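Long-range contact in starch synthase I (Hordeum vulgare, PDB 4HLN), which is a plant starch synthase, a glycosyltransferase of the two-domain GT-B type, with two Rossmann-like domains: residues 316-330 against 341-354. Residues are numbered along the deposited sequence; the frame is centred on the assembly and turned at random.
Sequences LGLPPEWYGALEWVF and KGEAVNFLKGAVVT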
loop_
_atom_site.group_PDB
_atom_site.type_symbol
_atom_site.label_atom_id
_atom_site.label_comp_id
_atom_site.label_asym_id
_atom_site.label_seq_id
_atom_site.Cartn_x
_atom_site.Cartn_y
_atom_site.Cartn_z
ATOM N N LEU A 316 21.010 18.391 -9.948
ATOM C CA LEU A 316 20.739 17.745 -8.660
ATOM C C LEU A 316 21.793 18.045 -7.593
ATOM O O LEU A 316 21.613 17.693 -6.440
ATOM C CB LEU A 316 20.575 16.228 -8.819
ATOM C CG LEU A 316 19.605 15.772 -9.921
ATOM C CD1 LEU A 316 19.577 14.256 -10.046
ATOM C CD2 LEU A 316 18.189 16.320 -9.712
ATOM N N GLY A 317 22.888 18.693 -7.975
ATOM C CA GLY A 317 23.919 19.039 -7.013
ATOM C C GLY A 317 24.672 17.885 -6.356
ATOM O O GLY A 317 25.311 18.078 -5.330
ATOM N N LEU A 318 24.585 16.688 -6.927
ATOM C CA LEU A 318 25.411 15.558 -6.509
ATOM C C LEU A 318 26.728 15.548 -7.262
ATOM O O LEU A 318 26.854 16.174 -8.310
ATOM C CB LEU A 318 24.702 14.251 -6.823
ATOM C CG LEU A 318 23.386 13.971 -6.119
ATOM C CD1 LEU A 318 22.678 12.859 -6.860
ATOM C CD2 LEU A 318 23.627 13.598 -4.667
ATOM N N PRO A 319 27.719 14.814 -6.751
ATOM C CA PRO A 319 28.984 14.726 -7.498
ATOM C C PRO A 319 28.862 13.880 -8.771
ATOM O O PRO A 319 27.957 13.077 -8.907
ATOM C CB PRO A 319 29.945 14.074 -6.492
ATOM C CG PRO A 319 29.307 14.320 -5.135
ATOM C CD PRO A 319 27.828 14.252 -5.395
ATOM N N PRO A 320 29.785 14.062 -9.710
ATOM C CA PRO A 320 29.740 13.371 -11.002
ATOM C C PRO A 320 29.798 11.840 -10.952
ATOM O O PRO A 320 29.207 11.213 -11.827
ATOM C CB PRO A 320 30.973 13.924 -11.716
ATOM C CG PRO A 320 31.153 15.295 -11.107
ATOM C CD PRO A 320 30.871 15.057 -9.663
ATOM N N GLU A 321 30.494 11.261 -9.977
ATOM C CA GLU A 321 30.695 9.809 -9.904
ATOM C C GLU A 321 29.394 9.110 -9.620
ATOM O O GLU A 321 29.243 7.909 -9.887
ATOM C CB GLU A 321 31.680 9.436 -8.787
ATOM C CG GLU A 321 32.857 10.379 -8.657
ATOM C CD GLU A 321 32.522 11.597 -7.819
ATOM O OE1 GLU A 321 32.109 11.412 -6.652
ATOM O OE2 GLU A 321 32.666 12.733 -8.328
ATOM N N TRP A 322 28.458 9.874 -9.070
ATOM C CA TRP A 322 27.170 9.329 -8.659
ATOM C C TRP A 322 26.162 9.187 -9.779
ATOM O O TRP A 322 25.128 8.553 -9.598
ATOM C CB TRP A 322 26.586 10.110 -7.481
ATOM C CG TRP A 322 27.293 9.720 -6.260
ATOM C CD1 TRP A 322 28.329 10.375 -5.673
ATOM C CD2 TRP A 322 27.079 8.528 -5.496
ATOM N NE1 TRP A 322 28.753 9.683 -4.565
ATOM C CE2 TRP A 322 28.006 8.544 -4.434
ATOM C CE3 TRP A 322 26.178 7.460 -5.592
ATOM C CZ2 TRP A 322 28.069 7.526 -3.477
ATOM C CZ3 TRP A 322 26.236 6.450 -4.635
ATOM C CH2 TRP A 322 27.173 6.494 -3.588
ATOM N N TYR A 323 26.483 9.757 -10.934
ATOM C CA TYR A 323 25.633 9.623 -12.103
ATOM C C TYR A 323 25.177 8.177 -12.305
ATOM O O TYR A 323 23.999 7.934 -12.521
ATOM C CB TYR A 323 26.328 10.168 -13.353
ATOM C CG TYR A 323 25.514 9.990 -14.604
ATOM C CD1 TYR A 323 24.242 10.533 -14.703
ATOM C CD2 TYR A 323 26.008 9.269 -15.690
ATOM C CE1 TYR A 323 23.469 10.361 -15.855
ATOM C CE2 TYR A 323 25.253 9.099 -16.846
ATOM C CZ TYR A 323 23.982 9.650 -16.920
ATOM O OH TYR A 323 23.215 9.482 -18.048
ATOM N N GLY A 324 26.083 7.213 -12.193
ATOM C CA GLY A 324 25.701 5.818 -12.401
ATOM C C GLY A 324 24.515 5.307 -11.577
ATOM O O GLY A 324 23.810 4.375 -11.972
ATOM N N ALA A 325 24.298 5.897 -10.411
ATOM C CA ALA A 325 23.242 5.427 -9.532
ATOM C C ALA A 325 21.888 5.863 -10.067
ATOM O O ALA A 325 20.886 5.168 -9.899
ATOM C CB ALA A 325 23.441 5.977 -8.146
ATOM N N LEU A 326 21.871 7.030 -10.702
ATOM C CA LEU A 326 20.651 7.580 -11.251
ATOM C C LEU A 326 20.506 7.316 -12.742
ATOM O O LEU A 326 19.450 7.544 -13.300
ATOM C CB LEU A 326 20.594 9.079 -11.005
ATOM C CG LEU A 326 19.985 9.481 -9.673
ATOM C CD1 LEU A 326 20.795 8.874 -8.569
ATOM C CD2 LEU A 326 20.051 10.961 -9.582
ATOM N N GLU A 327 21.573 6.843 -13.373
ATOM C CA GLU A 327 21.579 6.638 -14.798
ATOM C C GLU A 327 20.548 5.596 -15.212
ATOM O O GLU A 327 20.447 4.527 -14.607
ATOM C CB GLU A 327 22.949 6.173 -15.237
ATOM C CG GLU A 327 23.038 5.959 -16.722
ATOM C CD GLU A 327 24.350 5.335 -17.123
ATOM O OE1 GLU A 327 25.022 4.750 -16.235
ATOM O OE2 GLU A 327 24.703 5.438 -18.320
ATOM N N TRP A 328 19.802 5.906 -16.265
ATOM C CA TRP A 328 18.783 5.009 -16.774
ATOM C C TRP A 328 18.672 5.197 -18.290
ATOM O O TRP A 328 18.298 6.270 -18.778
ATOM C CB TRP A 328 17.477 5.367 -16.121
ATOM C CG TRP A 328 16.406 4.349 -16.195
ATOM C CD1 TRP A 328 15.147 4.518 -16.716
ATOM C CD2 TRP A 328 16.450 3.020 -15.673
ATOM N NE1 TRP A 328 14.413 3.374 -16.553
ATOM C CE2 TRP A 328 15.186 2.438 -15.914
ATOM C CE3 TRP A 328 17.430 2.267 -15.018
ATOM C CZ2 TRP A 328 14.883 1.131 -15.535
ATOM C CZ3 TRP A 328 17.128 0.969 -14.640
ATOM C CH2 TRP A 328 15.866 0.414 -14.905
ATOM N N VAL A 329 19.021 4.163 -19.039
ATOM C CA VAL A 329 18.877 4.208 -20.488
ATOM C C VAL A 329 17.704 3.378 -20.994
ATOM O O VAL A 329 17.611 2.175 -20.726
ATOM C CB VAL A 329 20.133 3.701 -21.183
ATOM C CG1 VAL A 329 19.924 3.715 -22.690
ATOM C CG2 VAL A 329 21.338 4.558 -20.776
ATOM N N PHE A 330 16.803 4.013 -21.735
ATOM C CA PHE A 330 15.684 3.269 -22.311
ATOM C C PHE A 330 16.086 2.417 -23.508
ATOM O O PHE A 330 16.903 2.829 -24.354
ATOM C CB PHE A 330 14.522 4.187 -22.652
ATOM C CG PHE A 330 13.829 4.747 -21.443
ATOM C CD1 PHE A 330 12.812 4.037 -20.822
ATOM C CD2 PHE A 330 14.210 5.970 -20.906
ATOM C CE1 PHE A 330 12.169 4.553 -19.700
ATOM C CE2 PHE A 330 13.570 6.485 -19.790
ATOM C CZ PHE A 330 12.549 5.775 -19.186
ATOM N N LYS A 341 18.531 9.311 -27.828
ATOM C CA LYS A 341 19.526 8.386 -27.272
ATOM C C LYS A 341 18.962 7.597 -26.088
ATOM O O LYS A 341 19.591 6.652 -25.611
ATOM C CB LYS A 341 20.782 9.132 -26.815
ATOM C CG LYS A 341 21.352 10.125 -27.816
ATOM C CD LYS A 341 22.695 9.645 -28.359
ATOM C CE LYS A 341 23.664 10.805 -28.621
ATOM N NZ LYS A 341 24.064 11.540 -27.371
ATOM N N GLY A 342 17.784 8.006 -25.613
ATOM C CA GLY A 342 17.100 7.330 -24.524
ATOM C C GLY A 342 17.750 7.443 -23.145
ATOM O O GLY A 342 17.546 6.582 -22.291
ATOM N N GLU A 343 18.528 8.503 -22.923
ATOM C CA GLU A 343 19.267 8.668 -21.671
ATOM C C GLU A 343 18.519 9.495 -20.631
ATOM O O GLU A 343 18.106 10.630 -20.900
ATOM C CB GLU A 343 20.626 9.307 -21.942
ATOM C CG GLU A 343 21.580 8.413 -22.708
ATOM C CD GLU A 343 22.752 9.183 -23.303
ATOM O OE1 GLU A 343 22.601 10.402 -23.582
ATOM O OE2 GLU A 343 23.822 8.557 -23.500
ATOM N N ALA A 344 18.375 8.937 -19.431
ATOM C CA ALA A 344 17.594 9.589 -18.388
ATOM C C ALA A 344 18.200 9.467 -16.987
ATOM O O ALA A 344 19.152 8.727 -16.764
ATOM C CB ALA A 344 16.234 8.999 -18.375
ATOM N N VAL A 345 17.612 10.186 -16.042
ATOM C CA VAL A 345 17.828 9.897 -14.633
ATOM C C VAL A 345 16.531 9.419 -14.024
ATOM O O VAL A 345 15.450 9.859 -14.404
ATOM C CB VAL A 345 18.356 11.093 -13.859
ATOM C CG1 VAL A 345 19.745 11.443 -14.373
ATOM C CG2 VAL A 345 17.411 12.262 -14.008
ATOM N N ASN A 346 16.650 8.497 -13.083
ATOM C CA ASN A 346 15.495 7.802 -12.566
ATOM C C ASN A 346 15.543 7.752 -11.039
ATOM O O ASN A 346 16.178 6.880 -10.455
ATOM C CB ASN A 346 15.452 6.394 -13.170
ATOM C CG ASN A 346 14.206 5.616 -12.767
ATOM O OD1 ASN A 346 13.682 5.782 -11.663
ATOM N ND2 ASN A 346 13.739 4.738 -13.660
ATOM N N PHE A 347 14.850 8.690 -10.404
ATOM C CA PHE A 347 14.789 8.763 -8.954
ATOM C C PHE A 347 14.574 7.437 -8.249
ATOM O O PHE A 347 15.389 7.048 -7.403
ATOM C CB PHE A 347 13.748 9.779 -8.484
ATOM C CG PHE A 347 14.273 11.193 -8.398
ATOM C CD1 PHE A 347 15.240 11.649 -9.295
ATOM C CD2 PHE A 347 13.810 12.063 -7.417
ATOM C CE1 PHE A 347 15.714 12.948 -9.227
ATOM C CE2 PHE A 347 14.280 13.360 -7.338
ATOM C CZ PHE A 347 15.235 13.806 -8.249
ATOM N N LEU A 348 13.472 6.765 -8.568
ATOM C CA LEU A 348 13.127 5.506 -7.917
ATOM C C LEU A 348 14.248 4.498 -8.104
ATOM O O LEU A 348 14.655 3.820 -7.155
ATOM C CB LEU A 348 11.828 4.957 -8.496
ATOM C CG LEU A 348 11.143 3.885 -7.661
ATOM C CD1 LEU A 348 10.779 4.493 -6.342
ATOM C CD2 LEU A 348 9.889 3.388 -8.351
ATOM N N LYS A 349 14.749 4.410 -9.337
ATOM C CA LYS A 349 15.868 3.540 -9.639
ATOM C C LYS A 349 17.060 3.836 -8.714
ATOM O O LYS A 349 17.689 2.923 -8.188
ATOM C CB LYS A 349 16.269 3.704 -11.103
ATOM C CG LYS A 349 17.395 2.793 -11.563
ATOM C CD LYS A 349 18.760 3.462 -11.450
ATOM C CE LYS A 349 19.876 2.592 -12.056
ATOM N NZ LYS A 349 21.214 3.269 -12.062
ATOM N N GLY A 350 17.359 5.120 -8.542
ATOM C CA GLY A 350 18.436 5.577 -7.681
ATOM C C GLY A 350 18.316 5.075 -6.256
ATOM O O GLY A 350 19.306 4.664 -5.644
ATOM N N ALA A 351 17.095 5.098 -5.734
ATOM C CA ALA A 351 16.819 4.564 -4.408
ATOM C C ALA A 351 16.920 3.048 -4.378
ATOM O O ALA A 351 17.402 2.484 -3.410
ATOM C CB ALA A 351 15.444 4.986 -3.943
ATOM N N VAL A 352 16.448 2.382 -5.427
ATOM C CA VAL A 352 16.464 0.925 -5.445
ATOM C C VAL A 352 17.903 0.474 -5.357
ATOM O O VAL A 352 18.242 -0.537 -4.730
ATOM C CB VAL A 352 15.841 0.374 -6.730
ATOM C CG1 VAL A 352 16.403 -0.991 -7.034
ATOM C CG2 VAL A 352 14.333 0.322 -6.605
ATOM N N VAL A 353 18.758 1.268 -5.976
ATOM C CA VAL A 353 20.165 0.967 -6.015
ATOM C C VAL A 353 20.883 1.234 -4.682
ATOM O O VAL A 353 21.838 0.551 -4.380
ATOM C CB VAL A 353 20.823 1.711 -7.189
ATOM C CG1 VAL A 353 22.248 2.108 -6.864
ATOM C CG2 VAL A 353 20.753 0.853 -8.436
ATOM N N THR A 354 20.404 2.186 -3.882
ATOM C CA THR A 354 21.125 2.632 -2.678
ATOM C C THR A 354 20.431 2.398 -1.330
ATOM O O THR A 354 21.052 2.531 -0.283
ATOM C CB THR A 354 21.433 4.136 -2.749
ATOM O OG1 THR A 354 20.208 4.865 -2.958
ATOM C CG2 THR A 354 22.399 4.420 -3.877
#
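The indole of Trp328 lies against two side chains at once, Asn346 at its five-membered ring and Lys349 at its six-membered one. Trp328 and Asn346 leave their strands alongside one another, the amide standing nearly upright on the indole (85° between planes), and Asn346 ND2 sits over one indole face, 3.3 Å from Trp328 NE1. As both nitrogens are donors, this is packing over the ring, and ND2 finds its acceptor in Gln305. Asn346 CB adds a CH-pi contact to the same ring. With CG anti to the backbone N (chi1 -176°), Asn346 also brings OD1 to Lys349 N at 2.9 Å, the N-cap bond that starts helix 347-354; asparagine suits the place because its short side chain carries a carbonyl oxygen able to reach the N-H three residues on.

Lys349 passes the six-membered ring obliquely, its CG 3.5 Å from Trp328 CE3. The chain bends at chi2 (-94°) and then extends; CG and CE pass beside CE3 and CZ3 of Trp328 while NZ goes on to backbone carbonyls. Lys349 NZ donates to Glu327 O at 2.9 Å, in the carbonyl plane and on a lone pair, and weakly to Ala325 O, tying helix 347-354 to the helical turn at Ala325 and the first residue of strand 327-329.

That strand pairs antiparallel with strand 343-346, the central strand of a small three-stranded sheet completed by 307-309. Trp328 and Ala344 are a hydrogen-bonded pair; the small Ala344 CB lets the Phe330 ring come close, with Phe330 CE2 3.9 Å from it. Gly342 O accepts from Phe330 N at 2.7 Å; positive phi favours glycine here, and a CB would press on Phe330 O.

On the other sheet face, Val345 CG1 meets the edge of the Tyr323 ring. At Gly350 the absence of a side chain lets the helix come close: Gly350 CA makes a CA-H...O contact of 3.3 Å with Ala325 O, beside Leu326 CD1.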